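Local atomic coordinates of probable 2-phosphosulfolactate phosphatase (Clostridium acetobutylicum, PDB entry 1VR0), a protein that probably catalyses the magnesium-dependent hydrolysis of (2R)-O-phospho-3-sulfolactate to (2R)-3-sulfolactate and phosphate. Residues V35-L40 / F168-Y173; Y173-V178 / D189-A194. All blocks are in the same frame, centred on the assembly; numbering follows the deposited sequence.

Contact 1: V35-L40 / F168-Y173; sequences VVIDML and FICSGY. With MG (magnesium ion), chain D; 3SL ((2R)-3-sulfolactic acid), chain E.
In the magnesium site of this ComB-family alpha/beta fold, Ile37 and Met39 flank the metal ligand Asp38 and pack against Cys170 and Ser171 of helix 165-181. Strand 33-37 runs beside strand 152-156 in the seven-stranded mixed sheet, and the chain passes the metal as it leaves the strand. Ile37 meets the helix with both branches. Its CG2, anti to the backbone N, lies alongside Cys170, 3.9 Å from SG, while CD1 at the end of the other branch comes to 3.7 Å from Ser171 OG. That hydroxyl is already hydrogen-bonded to Asp167 O and Asn156 OD1, which fix it within the interface, and the methyl group merely abuts it. Met39, a selenomethionine, approaches the same cysteine from another direction: with CG set between the backbone N and the carbonyl carbon (chi1 59°) and the chain bent at chi3 (-53°), it brings SE to 4.1 Å from Cys170 CB. Cys170 is thus touched by two apolar side chains, one from the strand end and one from the loop, with no hydrogen bond crossing between the segments. Asp38, between them, points the other way and binds the magnesium ion through OD1 at 2.1 Å, while OD2 takes a weak hydrogen bond from Gly117 N and stands 3.9 Å from O1S of the bound sulfolactate. Gly158 O and Asp167 OD2 also coordinate the metal, and the second carboxylate oxygen of Asp167 accepts a hydrogen bond from Met39 N, linking the helix start to the loop. Two waters add to the metal shell. One of them, 2.5 Å from the magnesium ion, accepts a hydrogen bond from Leu40 N at 2.8 Å.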
loop_
_atom_site.group_PDB
_atom_site.type_symbol
_atom_site.label_atom_id
_atom_site.label_comp_id
_atom_site.label_asym_id
_atom_site.label_seq_id
_atom_site.Cartn_x
_atom_site.Cartn_y
_atom_site.Cartn_z
ATOM N N VAL A 35 1.519 14.041 7.213
ATOM C CA VAL A 35 2.331 14.679 6.215
ATOM C C VAL A 35 1.749 14.320 4.851
ATOM O O VAL A 35 1.737 13.164 4.472
ATOM C CB VAL A 35 3.764 14.182 6.307
ATOM C CG1 VAL A 35 4.617 14.788 5.199
ATOM C CG2 VAL A 35 4.353 14.485 7.700
ATOM N N VAL A 36 1.234 15.303 4.129
ATOM C CA VAL A 36 0.618 15.030 2.847
ATOM C C VAL A 36 1.650 15.191 1.722
ATOM O O VAL A 36 2.383 16.193 1.656
ATOM C CB VAL A 36 -0.592 15.912 2.614
ATOM C CG1 VAL A 36 -1.174 15.617 1.264
ATOM C CG2 VAL A 36 -1.642 15.686 3.705
ATOM N N ILE A 37 1.697 14.199 0.837
ATOM C CA ILE A 37 2.630 14.207 -0.290
ATOM C C ILE A 37 1.935 14.022 -1.639
ATOM O O ILE A 37 1.223 13.054 -1.860
ATOM C CB ILE A 37 3.731 13.159 -0.065
ATOM C CG1 ILE A 37 4.570 13.589 1.147
ATOM C CG2 ILE A 37 4.657 13.060 -1.245
ATOM C CD1 ILE A 37 5.412 12.487 1.702
ATOM N N ASP A 38 2.129 14.991 -2.524
ATOM C CA ASP A 38 1.755 14.854 -3.947
ATOM C C ASP A 38 2.884 15.531 -4.750
ATOM O O ASP A 38 2.730 16.646 -5.240
ATOM C CB ASP A 38 0.387 15.512 -4.216
ATOM C CG ASP A 38 -0.144 15.230 -5.607
ATOM O OD1 ASP A 38 -0.055 14.079 -6.047
ATOM O OD2 ASP A 38 -0.680 16.132 -6.293
HETATM N N MSE A 39 4.035 14.879 -4.864
HETATM C CA MSE A 39 5.240 15.598 -5.311
HETATM C C MSE A 39 5.199 16.021 -6.776
HETATM O O MSE A 39 5.883 16.990 -7.178
HETATM C CB MSE A 39 6.513 14.800 -5.029
HETATM C CG MSE A 39 6.533 13.457 -5.683
HETATM SE SE MSE A 39 8.352 12.747 -5.999
HETATM C CE MSE A 39 9.120 14.273 -6.962
ATOM N N LEU A 40 4.406 15.310 -7.570
ATOM C CA LEU A 40 4.265 15.660 -8.981
ATOM C C LEU A 40 2.809 15.909 -9.226
ATOM O O LEU A 40 2.134 15.020 -9.784
ATOM C CB LEU A 40 4.760 14.520 -9.882
ATOM C CG LEU A 40 6.284 14.409 -9.891
ATOM C CD1 LEU A 40 6.787 13.148 -10.632
ATOM C CD2 LEU A 40 6.931 15.637 -10.473
ATOM N N PHE A 168 5.569 7.578 -2.955
ATOM C CA PHE A 168 6.072 6.563 -2.058
ATOM C C PHE A 168 7.556 6.771 -1.784
ATOM O O PHE A 168 7.991 6.711 -0.628
ATOM C CB PHE A 168 5.831 5.194 -2.680
ATOM C CG PHE A 168 6.023 4.008 -1.737
ATOM C CD1 PHE A 168 5.119 3.757 -0.718
ATOM C CD2 PHE A 168 7.059 3.096 -1.936
ATOM C CE1 PHE A 168 5.277 2.646 0.128
ATOM C CE2 PHE A 168 7.208 1.997 -1.101
ATOM C CZ PHE A 168 6.306 1.770 -0.072
ATOM N N ILE A 169 8.347 7.031 -2.830
ATOM C CA ILE A 169 9.777 7.208 -2.622
ATOM C C ILE A 169 10.038 8.499 -1.861
ATOM O O ILE A 169 10.967 8.594 -1.055
ATOM C CB ILE A 169 10.582 7.145 -3.939
ATOM C CG1 ILE A 169 12.094 7.083 -3.633
ATOM C CG2 ILE A 169 10.262 8.291 -4.868
ATOM C CD1 ILE A 169 12.964 6.584 -4.824
ATOM N N CYS A 170 9.212 9.504 -2.130
ATOM C CA CYS A 170 9.319 10.777 -1.449
ATOM C C CYS A 170 9.016 10.577 0.027
ATOM O O CYS A 170 9.707 11.133 0.851
ATOM C CB CYS A 170 8.353 11.777 -2.054
ATOM S SG CYS A 170 8.536 13.422 -1.318
ATOM N N SER A 171 8.015 9.746 0.347
ATOM C CA SER A 171 7.771 9.355 1.744
ATOM C C SER A 171 9.000 8.750 2.377
ATOM O O SER A 171 9.359 9.072 3.489
ATOM C CB SER A 171 6.679 8.325 1.860
ATOM O OG SER A 171 5.472 8.764 1.268
ATOM N N GLY A 172 9.636 7.848 1.650
ATOM C CA GLY A 172 10.853 7.192 2.089
ATOM C C GLY A 172 11.980 8.147 2.377
ATOM O O GLY A 172 12.688 7.978 3.355
ATOM N N TYR A 173 12.151 9.135 1.512
ATOM C CA TYR A 173 13.175 10.137 1.709
ATOM C C TYR A 173 12.958 10.874 3.009
ATOM O O TYR A 173 13.917 11.112 3.774
ATOM C CB TYR A 173 13.150 11.122 0.542
ATOM C CG TYR A 173 13.926 12.376 0.747
ATOM C CD1 TYR A 173 15.264 12.343 1.122
ATOM C CD2 TYR A 173 13.337 13.618 0.503
ATOM C CE1 TYR A 173 15.983 13.520 1.257
ATOM C CE2 TYR A 173 14.047 14.782 0.638
ATOM C CZ TYR A 173 15.361 14.737 1.019
ATOM O OH TYR A 173 16.053 15.936 1.163
HETATM MG MG MG D . 0.553 12.079 -6.566
HETATM O O11 3SL E . -2.876 13.590 -13.640
HETATM C C1 3SL E . -1.975 14.448 -13.732
HETATM O O12 3SL E . -1.124 14.510 -14.656
HETATM C C2 3SL E . -1.930 15.461 -12.651
HETATM O O2 3SL E . -2.196 14.779 -11.429
HETATM C C3 3SL E . -0.566 16.120 -12.695
HETATM S S 3SL E . -0.308 17.095 -11.375
HETATM O O3S 3SL E . -0.538 18.503 -11.744
HETATM O O1S 3SL E . -0.964 16.616 -10.111
HETATM O O2S 3SL E . 1.138 17.103 -11.121
HETATM O O HOH W 1 2.875 13.017 -6.994
HETATM O O HOH W 2 1.164 11.026 -8.724
#

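Contact 2: Y173-V178 / D189-A194; sequences YIINCV and DAATTA
Ile175 of helix 165-181 reaches across to Ala191 and Ala194 in the first turns of helix 189-199, an apolar helix-helix contact in which one long branched side chain meets two small ones. The backbones are closest at this point, with the CA atoms of Ile175 and Ala191 7.5 Å apart. The isoleucine spans the gap with its longer branch: CG1 is anti to the carbonyl carbon (chi1 -71°) and CD1 is extended beyond it (chi2 163°), which makes the terminal methyl group the part that touches. CD1 lies 3.9 Å from Ala191 CB and also rests beside the backbone, 3.8 Å from Ala191 O. One turn further on, Ala194 CB is a looser neighbour, 4.5 Å from the same CD1. Along the chain the two helices are joined through 185-187, an edge strand of the mixed sheet, and both pack on strand 13-18, Ile175 on Ile15 and Ala194 on Leu17. Leu187 also contributes to the apolar surroundings of Ile175. Within helix 189-199, Thr193 folds its hydroxyl back along the helix, and OG1 donates to Asp189 O at 2.7 Å from 32° out of the carbonyl plane. Thr193 N donates to Asp189 O as well, at 2.9 Å and from the opposite face of the plane, so a single residue holds the carbonyl twice. The Asp189 carboxylate is engaged elsewhere, accepting hydrogen bonds from Ile165 N and Lys212 N of the second subunit, and this helix start therefore belongs to the dimer interface too. Between 173-178 and 189-194 no hydrogen bond is made. The contact between these two segments rests on dispersion and on the burial of methyl groups, which depends on fit and carries little directional constraint.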
loop_
_atom_site.group_PDB
_atom_site.type_symbol
_atom_site.label_atom_id
_atom_site.label_comp_id
_atom_site.label_asym_id
_atom_site.label_seq_id
_atom_site.Cartn_x
_atom_site.Cartn_y
_atom_site.Cartn_z
ATOM N N TYR A 173 12.151 9.135 1.512
ATOM C CA TYR A 173 13.175 10.137 1.709
ATOM C C TYR A 173 12.958 10.874 3.009
ATOM O O TYR A 173 13.917 11.112 3.774
ATOM C CB TYR A 173 13.150 11.122 0.542
ATOM C CG TYR A 173 13.926 12.376 0.747
ATOM C CD1 TYR A 173 15.264 12.343 1.122
ATOM C CD2 TYR A 173 13.337 13.618 0.503
ATOM C CE1 TYR A 173 15.983 13.520 1.257
ATOM C CE2 TYR A 173 14.047 14.782 0.638
ATOM C CZ TYR A 173 15.361 14.737 1.019
ATOM O OH TYR A 173 16.053 15.936 1.163
ATOM N N ILE A 174 11.703 11.237 3.255
ATOM C CA ILE A 174 11.360 12.019 4.427
ATOM C C ILE A 174 11.548 11.182 5.698
ATOM O O ILE A 174 12.084 11.665 6.688
ATOM C CB ILE A 174 9.952 12.588 4.271
ATOM C CG1 ILE A 174 9.980 13.641 3.146
ATOM C CG2 ILE A 174 9.449 13.196 5.567
ATOM C CD1 ILE A 174 8.695 14.330 2.851
ATOM N N ILE A 175 11.112 9.928 5.648
ATOM C CA ILE A 175 11.279 9.009 6.756
ATOM C C ILE A 175 12.777 8.872 7.050
ATOM O O ILE A 175 13.209 8.935 8.184
ATOM C CB ILE A 175 10.642 7.657 6.419
ATOM C CG1 ILE A 175 9.122 7.816 6.413
ATOM C CG2 ILE A 175 11.076 6.571 7.394
ATOM C CD1 ILE A 175 8.387 6.688 5.704
ATOM N N ASN A 176 13.574 8.753 6.001
ATOM C CA ASN A 176 15.000 8.657 6.157
ATOM C C ASN A 176 15.586 9.847 6.865
ATOM O O ASN A 176 16.486 9.700 7.655
ATOM C CB ASN A 176 15.682 8.507 4.804
ATOM C CG ASN A 176 17.050 7.894 4.932
ATOM O OD1 ASN A 176 18.055 8.571 4.900
ATOM N ND2 ASN A 176 17.073 6.606 5.154
ATOM N N CYS A 177 15.091 11.028 6.539
ATOM C CA CYS A 177 15.540 12.277 7.150
ATOM C C CYS A 177 15.150 12.362 8.616
ATOM O O CYS A 177 15.869 12.969 9.432
ATOM C CB CYS A 177 14.930 13.469 6.411
ATOM S SG CYS A 177 15.544 13.780 4.713
ATOM N N VAL A 178 13.998 11.785 8.950
ATOM C CA VAL A 178 13.589 11.680 10.333
ATOM C C VAL A 178 14.561 10.764 11.074
ATOM O O VAL A 178 14.970 11.072 12.183
ATOM C CB VAL A 178 12.147 11.168 10.483
ATOM C CG1 VAL A 178 11.840 10.812 11.958
ATOM C CG2 VAL A 178 11.160 12.202 9.984
ATOM N N ASP A 189 5.350 -1.522 8.479
ATOM C CA ASP A 189 5.958 -2.193 7.337
ATOM C C ASP A 189 5.870 -1.319 6.061
ATOM O O ASP A 189 6.777 -1.320 5.241
ATOM C CB ASP A 189 5.298 -3.560 7.119
ATOM C CG ASP A 189 5.846 -4.640 8.043
ATOM O OD1 ASP A 189 6.462 -4.307 9.088
ATOM O OD2 ASP A 189 5.669 -5.852 7.726
ATOM N N ALA A 190 4.775 -0.572 5.909
ATOM C CA ALA A 190 4.595 0.306 4.751
ATOM C C ALA A 190 5.644 1.381 4.725
ATOM O O ALA A 190 6.184 1.690 3.667
ATOM C CB ALA A 190 3.202 0.945 4.746
ATOM N N ALA A 191 5.942 1.936 5.900
ATOM C CA ALA A 191 6.968 2.970 6.059
ATOM C C ALA A 191 8.373 2.416 5.874
ATOM O O ALA A 191 9.163 2.983 5.159
ATOM C CB ALA A 191 6.825 3.598 7.388
ATOM N N THR A 192 8.660 1.296 6.517
ATOM C CA THR A 192 9.905 0.574 6.320
ATOM C C THR A 192 10.172 0.331 4.819
ATOM O O THR A 192 11.269 0.558 4.317
ATOM C CB THR A 192 9.835 -0.775 7.053
ATOM O OG1 THR A 192 9.753 -0.558 8.466
ATOM C CG2 THR A 192 11.003 -1.623 6.729
ATOM N N THR A 193 9.151 -0.106 4.097
ATOM C CA THR A 193 9.289 -0.412 2.664
ATOM C C THR A 193 9.570 0.838 1.826
ATOM O O THR A 193 10.441 0.826 0.963
ATOM C CB THR A 193 8.053 -1.161 2.143
ATOM O OG1 THR A 193 7.805 -2.324 2.960
ATOM C CG2 THR A 193 8.255 -1.638 0.681
ATOM N N ALA A 194 8.870 1.935 2.100
ATOM C CA ALA A 194 9.157 3.206 1.437
ATOM C C ALA A 194 10.596 3.626 1.694
ATOM O O ALA A 194 11.315 3.977 0.766
ATOM C CB ALA A 194 8.237 4.274 1.924
#

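In the fold
Contact 1 closes before contact 2 opens along the chain, and their centres lie 10 Å apart. Both use helix 165-181, which meets the end of strand 33-37 near its beginning and helix 189-199 farther on; Tyr173 belongs to both contacts. They also touch directly, the ring of Phe168 resting with CZ 3.4 Å from Ala194 N. Contact 1 lies near the centre of the chain, beside the metal, whereas contact 2 is about 16 Å from that centre and has more of its residues at the second subunit. Helix 165-181 therefore connects the surroundings of the magnesium site with a helix pair that reaches the dimer interface.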